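Local coordinates for hypothetical protein PA2201 (PDB 2FEF) that is of unknown function but is probably an immunity protein that neutralises a PoNe-type DNase toxin, at residues B[73-87]-B[103-117]. Sequence-based numbering, arbitrary orientation.
Sequences AWAWGQAAENASTLL and IYLETAALWLDYSRL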
loop_
_atom_site.group_PDB
_atom_site.type_symbol
_atom_site.label_atom_id
_atom_site.label_comp_id
_atom_site.label_asym_id
_atom_site.label_seq_id
_atom_site.Cartn_x
_atom_site.Cartn_y
_atom_site.Cartn_z
ATOM N N ALA B 73 -12.884 -0.778 -12.276
ATOM C CA ALA B 73 -12.431 0.310 -13.170
ATOM C C ALA B 73 -11.770 1.428 -12.352
ATOM O O ALA B 73 -10.728 1.952 -12.733
ATOM C CB ALA B 73 -13.613 0.846 -14.039
ATOM N N TRP B 74 -12.369 1.795 -11.224
ATOM C CA TRP B 74 -11.780 2.842 -10.383
ATOM C C TRP B 74 -10.381 2.471 -9.888
ATOM O O TRP B 74 -9.518 3.337 -9.785
ATOM C CB TRP B 74 -12.721 3.231 -9.240
ATOM C CG TRP B 74 -14.044 3.858 -9.719
ATOM C CD1 TRP B 74 -14.219 4.690 -10.815
ATOM C CD2 TRP B 74 -15.333 3.733 -9.111
ATOM N NE1 TRP B 74 -15.550 5.058 -10.916
ATOM C CE2 TRP B 74 -16.250 4.477 -9.896
ATOM C CE3 TRP B 74 -15.805 3.057 -7.991
ATOM C CZ2 TRP B 74 -17.614 4.575 -9.575
ATOM C CZ3 TRP B 74 -17.188 3.139 -7.667
ATOM C CH2 TRP B 74 -18.071 3.890 -8.471
ATOM N N ALA B 75 -10.152 1.184 -9.609
ATOM C CA ALA B 75 -8.819 0.706 -9.177
ATOM C C ALA B 75 -7.797 0.892 -10.322
ATOM O O ALA B 75 -6.667 1.361 -10.129
ATOM C CB ALA B 75 -8.905 -0.764 -8.734
ATOM N N TRP B 76 -8.220 0.594 -11.536
ATOM C CA TRP B 76 -7.382 0.830 -12.695
ATOM C C TRP B 76 -7.097 2.300 -12.887
ATOM O O TRP B 76 -6.005 2.654 -13.277
ATOM C CB TRP B 76 -8.039 0.279 -13.977
ATOM C CG TRP B 76 -7.893 -1.221 -14.188
ATOM C CD1 TRP B 76 -8.501 -2.228 -13.476
ATOM C CD2 TRP B 76 -7.112 -1.859 -15.201
ATOM N NE1 TRP B 76 -8.130 -3.452 -13.983
ATOM C CE2 TRP B 76 -7.268 -3.254 -15.036
ATOM C CE3 TRP B 76 -6.262 -1.379 -16.218
ATOM C CZ2 TRP B 76 -6.646 -4.199 -15.891
ATOM C CZ3 TRP B 76 -5.637 -2.312 -17.067
ATOM C CH2 TRP B 76 -5.819 -3.714 -16.879
ATOM N N GLY B 77 -8.103 3.141 -12.690
ATOM C CA GLY B 77 -7.895 4.589 -12.792
ATOM C C GLY B 77 -6.868 5.091 -11.785
ATOM O O GLY B 77 -6.045 5.926 -12.103
ATOM N N GLN B 78 -6.906 4.549 -10.574
ATOM C CA GLN B 78 -5.883 4.906 -9.572
ATOM C C GLN B 78 -4.509 4.439 -10.008
ATOM O O GLN B 78 -3.532 5.166 -9.833
ATOM C CB GLN B 78 -6.223 4.390 -8.178
ATOM C CG GLN B 78 -5.238 5.034 -7.094
ATOM C CD GLN B 78 -5.805 5.040 -5.693
ATOM O OE1 GLN B 78 -6.834 4.365 -5.377
ATOM N NE2 GLN B 78 -5.158 5.807 -4.825
ATOM N N ALA B 79 -4.413 3.232 -10.559
ATOM C CA ALA B 79 -3.135 2.773 -11.096
ATOM C C ALA B 79 -2.594 3.674 -12.210
ATOM O O ALA B 79 -1.381 3.921 -12.289
ATOM C CB ALA B 79 -3.283 1.336 -11.639
ATOM N N ALA B 80 -3.492 4.106 -13.108
ATOM C CA ALA B 80 -3.107 5.045 -14.183
ATOM C C ALA B 80 -2.531 6.336 -13.589
ATOM O O ALA B 80 -1.523 6.865 -14.082
ATOM C CB ALA B 80 -4.334 5.346 -15.075
ATOM N N GLU B 81 -3.143 6.846 -12.524
ATOM C CA GLU B 81 -2.564 8.031 -11.826
ATOM C C GLU B 81 -1.178 7.742 -11.264
ATOM O O GLU B 81 -0.287 8.563 -11.333
ATOM C CB GLU B 81 -3.481 8.512 -10.669
ATOM C CG GLU B 81 -4.851 9.058 -11.104
ATOM C CD GLU B 81 -5.627 9.762 -9.963
ATOM O OE1 GLU B 81 -5.056 10.055 -8.889
ATOM O OE2 GLU B 81 -6.834 10.002 -10.162
ATOM N N ASN B 82 -1.009 6.567 -10.663
ATOM C CA ASN B 82 0.298 6.197 -10.106
ATOM C C ASN B 82 1.365 6.094 -11.183
ATOM O O ASN B 82 2.550 6.439 -10.955
ATOM C CB ASN B 82 0.197 4.845 -9.365
ATOM C CG ASN B 82 -0.695 4.894 -8.112
ATOM O OD1 ASN B 82 -1.012 5.968 -7.536
ATOM N ND2 ASN B 82 -1.112 3.708 -7.683
ATOM N N ALA B 83 0.970 5.602 -12.360
ATOM C CA ALA B 83 1.906 5.581 -13.497
ATOM C C ALA B 83 2.231 6.992 -13.964
ATOM O O ALA B 83 3.369 7.264 -14.321
ATOM C CB ALA B 83 1.371 4.728 -14.683
ATOM N N SER B 84 1.256 7.888 -13.983
ATOM C CA SER B 84 1.566 9.316 -14.262
ATOM C C SER B 84 2.564 9.928 -13.234
ATOM O O SER B 84 3.429 10.702 -13.611
ATOM C CB SER B 84 0.272 10.151 -14.298
ATOM O OG SER B 84 -0.410 9.921 -15.532
ATOM N N THR B 85 2.388 9.609 -11.949
ATOM C CA THR B 85 3.298 10.108 -10.898
ATOM C C THR B 85 4.660 9.484 -11.074
ATOM O O THR B 85 5.662 10.163 -10.985
ATOM C CB THR B 85 2.717 9.901 -9.483
ATOM O OG1 THR B 85 1.363 10.374 -9.474
ATOM C CG2 THR B 85 3.527 10.663 -8.463
ATOM N N LEU B 86 4.705 8.203 -11.410
ATOM C CA LEU B 86 5.995 7.568 -11.704
ATOM C C LEU B 86 6.711 8.318 -12.818
ATOM O O LEU B 86 7.915 8.590 -12.725
ATOM C CB LEU B 86 5.790 6.091 -12.106
ATOM C CG LEU B 86 7.094 5.279 -12.029
ATOM C CD1 LEU B 86 7.501 4.937 -10.605
ATOM C CD2 LEU B 86 6.969 3.981 -12.871
ATOM N N LEU B 87 5.969 8.651 -13.884
ATOM C CA LEU B 87 6.578 9.384 -15.013
ATOM C C LEU B 87 7.152 10.720 -14.523
ATOM O O LEU B 87 8.297 11.055 -14.805
ATOM C CB LEU B 87 5.540 9.595 -16.140
ATOM C CG LEU B 87 6.074 10.385 -17.364
ATOM C CD1 LEU B 87 7.305 9.778 -17.919
ATOM C CD2 LEU B 87 4.969 10.420 -18.414
ATOM N N ILE B 103 8.331 4.471 -19.909
ATOM C CA ILE B 103 7.299 4.655 -18.897
ATOM C C ILE B 103 6.033 5.210 -19.504
ATOM O O ILE B 103 4.954 4.696 -19.248
ATOM C CB ILE B 103 7.784 5.539 -17.714
ATOM C CG1 ILE B 103 9.053 4.918 -17.108
ATOM C CG2 ILE B 103 6.662 5.719 -16.626
ATOM C CD1 ILE B 103 9.889 5.897 -16.222
ATOM N N TYR B 104 6.177 6.246 -20.320
ATOM C CA TYR B 104 5.053 6.921 -20.953
ATOM C C TYR B 104 4.147 5.962 -21.750
ATOM O O TYR B 104 2.916 6.069 -21.699
ATOM C CB TYR B 104 5.548 8.056 -21.880
ATOM C CG TYR B 104 4.364 8.718 -22.572
ATOM C CD1 TYR B 104 3.558 9.669 -21.900
ATOM C CD2 TYR B 104 3.992 8.328 -23.856
ATOM C CE1 TYR B 104 2.420 10.214 -22.524
ATOM C CE2 TYR B 104 2.860 8.870 -24.488
ATOM C CZ TYR B 104 2.105 9.816 -23.836
ATOM O OH TYR B 104 1.021 10.324 -24.504
ATOM N N LEU B 105 4.740 5.000 -22.440
ATOM C CA LEU B 105 3.911 4.070 -23.229
ATOM C C LEU B 105 2.940 3.324 -22.332
ATOM O O LEU B 105 1.789 3.102 -22.725
ATOM C CB LEU B 105 4.759 3.077 -24.021
ATOM C CG LEU B 105 5.593 3.658 -25.167
ATOM C CD1 LEU B 105 6.202 2.504 -25.932
ATOM C CD2 LEU B 105 4.783 4.574 -26.108
ATOM N N GLU B 106 3.394 2.968 -21.124
ATOM C CA GLU B 106 2.525 2.233 -20.182
ATOM C C GLU B 106 1.583 3.128 -19.424
ATOM O O GLU B 106 0.456 2.717 -19.080
ATOM C CB GLU B 106 3.352 1.402 -19.201
ATOM C CG GLU B 106 4.150 0.287 -19.891
ATOM C CD GLU B 106 3.229 -0.636 -20.652
ATOM O OE1 GLU B 106 2.113 -0.910 -20.149
ATOM O OE2 GLU B 106 3.610 -1.093 -21.740
ATOM N N THR B 107 2.034 4.343 -19.147
ATOM C CA THR B 107 1.159 5.340 -18.523
ATOM C C THR B 107 -0.041 5.598 -19.455
ATOM O O THR B 107 -1.211 5.507 -19.036
ATOM C CB THR B 107 1.892 6.646 -18.292
ATOM O OG1 THR B 107 3.118 6.390 -17.582
ATOM C CG2 THR B 107 1.000 7.650 -17.538
ATOM N N ALA B 108 0.251 5.890 -20.718
ATOM C CA ALA B 108 -0.798 6.064 -21.723
ATOM C C ALA B 108 -1.686 4.816 -21.863
ATOM O O ALA B 108 -2.922 4.938 -21.927
ATOM C CB ALA B 108 -0.176 6.450 -23.070
ATOM N N ALA B 109 -1.077 3.623 -21.885
ATOM C CA ALA B 109 -1.850 2.370 -22.014
ATOM C C ALA B 109 -2.753 2.181 -20.812
ATOM O O ALA B 109 -3.878 1.782 -20.957
ATOM C CB ALA B 109 -0.928 1.185 -22.128
ATOM N N LEU B 110 -2.255 2.453 -19.608
ATOM C CA LEU B 110 -3.089 2.246 -18.434
ATOM C C LEU B 110 -4.272 3.208 -18.417
ATOM O O LEU B 110 -5.371 2.794 -18.039
ATOM C CB LEU B 110 -2.282 2.319 -17.130
ATOM C CG LEU B 110 -1.375 1.109 -16.865
ATOM C CD1 LEU B 110 -0.367 1.546 -15.775
ATOM C CD2 LEU B 110 -2.200 -0.176 -16.494
ATOM N N TRP B 111 -4.052 4.479 -18.794
ATOM C CA TRP B 111 -5.177 5.421 -18.904
ATOM C C TRP B 111 -6.256 4.975 -19.925
ATOM O O TRP B 111 -7.461 5.037 -19.640
ATOM C CB TRP B 111 -4.668 6.830 -19.228
ATOM C CG TRP B 111 -4.190 7.590 -18.013
ATOM C CD1 TRP B 111 -2.878 7.765 -17.604
ATOM C CD2 TRP B 111 -5.007 8.241 -17.036
ATOM N NE1 TRP B 111 -2.850 8.519 -16.452
ATOM C CE2 TRP B 111 -4.138 8.792 -16.061
ATOM C CE3 TRP B 111 -6.402 8.378 -16.861
ATOM C CZ2 TRP B 111 -4.618 9.527 -14.955
ATOM C CZ3 TRP B 111 -6.876 9.109 -15.772
ATOM C CH2 TRP B 111 -5.976 9.659 -14.819
ATOM N N LEU B 112 -5.799 4.523 -21.093
ATOM C CA LEU B 112 -6.665 4.001 -22.146
ATOM C C LEU B 112 -7.415 2.750 -21.675
ATOM O O LEU B 112 -8.639 2.683 -21.827
ATOM C CB LEU B 112 -5.812 3.642 -23.359
ATOM C CG LEU B 112 -6.561 3.173 -24.592
ATOM C CD1 LEU B 112 -7.552 4.257 -25.022
ATOM C CD2 LEU B 112 -5.550 2.863 -25.683
ATOM N N ASP B 113 -6.690 1.775 -21.104
ATOM C CA ASP B 113 -7.337 0.563 -20.514
ATOM C C ASP B 113 -8.339 0.902 -19.434
ATOM O O ASP B 113 -9.447 0.333 -19.395
ATOM C CB ASP B 113 -6.298 -0.444 -19.980
ATOM C CG ASP B 113 -5.405 -1.046 -21.121
ATOM O OD1 ASP B 113 -5.737 -0.942 -22.324
ATOM O OD2 ASP B 113 -4.382 -1.646 -20.804
ATOM N N TYR B 114 -7.961 1.807 -18.529
ATOM C CA TYR B 114 -8.922 2.294 -17.549
ATOM C C TYR B 114 -10.205 2.784 -18.213
ATOM O O TYR B 114 -11.304 2.387 -17.815
ATOM C CB TYR B 114 -8.290 3.392 -16.665
ATOM C CG TYR B 114 -9.257 4.305 -15.920
ATOM C CD1 TYR B 114 -10.280 3.794 -15.120
ATOM C CD2 TYR B 114 -9.100 5.707 -15.975
ATOM C CE1 TYR B 114 -11.161 4.649 -14.446
ATOM C CE2 TYR B 114 -9.961 6.553 -15.286
ATOM C CZ TYR B 114 -10.982 6.031 -14.533
ATOM O OH TYR B 114 -11.849 6.851 -13.824
ATOM N N SER B 115 -10.076 3.669 -19.197
ATOM C CA SER B 115 -11.274 4.236 -19.831
ATOM C C SER B 115 -12.145 3.139 -20.478
ATOM O O SER B 115 -13.379 3.218 -20.490
ATOM C CB SER B 115 -10.858 5.276 -20.886
ATOM O OG SER B 115 -10.384 4.661 -22.104
ATOM N N ARG B 116 -11.503 2.119 -21.038
ATOM C CA ARG B 116 -12.265 1.029 -21.698
ATOM C C ARG B 116 -13.015 0.174 -20.696
ATOM O O ARG B 116 -14.169 -0.233 -20.937
ATOM C CB ARG B 116 -11.340 0.155 -22.528
ATOM C CG ARG B 116 -10.793 0.891 -23.755
ATOM C CD ARG B 116 -9.606 0.136 -24.279
ATOM N NE ARG B 116 -9.153 0.665 -25.555
ATOM C CZ ARG B 116 -7.945 0.431 -26.058
ATOM N NH1 ARG B 116 -7.057 -0.285 -25.362
ATOM N NH2 ARG B 116 -7.610 0.948 -27.237
ATOM N N LEU B 117 -12.391 -0.072 -19.540
ATOM C CA LEU B 117 -13.042 -0.877 -18.489
ATOM C C LEU B 117 -14.147 -0.061 -17.842
ATOM O O LEU B 117 -15.193 -0.600 -17.465
ATOM C CB LEU B 117 -12.014 -1.354 -17.430
ATOM C CG LEU B 117 -10.979 -2.336 -18.005
ATOM C CD1 LEU B 117 -9.860 -2.542 -17.034
ATOM C CD2 LEU B 117 -11.674 -3.674 -18.277
#
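Ser-84 OG accepts the indole N-H of Trp-111 at 3.0 Å from NE1, a nearly straight bond (159°) that links two antiparallel helices across a buried contact. The hydroxyl lies slightly out of the ring plane, and Thr-107 CG2 also packs against it. The bond helps to set the turn of the indole, and Ala-80 CB lies over its face, 3.5 Å from the centroid of the five-membered ring in a CH-pi contact. Small residues facing aromatic rings are the theme of the pair, consistent with the 8.4 Å approach of the two segment axes. One turn away Gly-77 repeats the pattern with its bare CA, 3.3 Å from the centroid of the Tyr-114 ring. That ring is brought over the backbone by a CG set opposite the main-chain N (chi1 161°). Further along, the roles are exchanged between the helices: Leu-117 pushes CD1 onto the face of Trp-76, 3.4 Å from the five-membered ring centroid. Leu-110 enters as a knob among Trp-76, Ala-79, Ala-80 and Ala-83, and nearer Ser-84 Thr-107 does likewise among Ala-80, Ala-83, Ser-84 and Leu-87. Glu-81 forms salt bridges to Arg-54 and Arg-59 of the second subunit. The pair forms a helical hairpin, helix 66-93 against helix 97-127, flanked by helices 12-20 and 35-54, with helix 165-172 against the second arm.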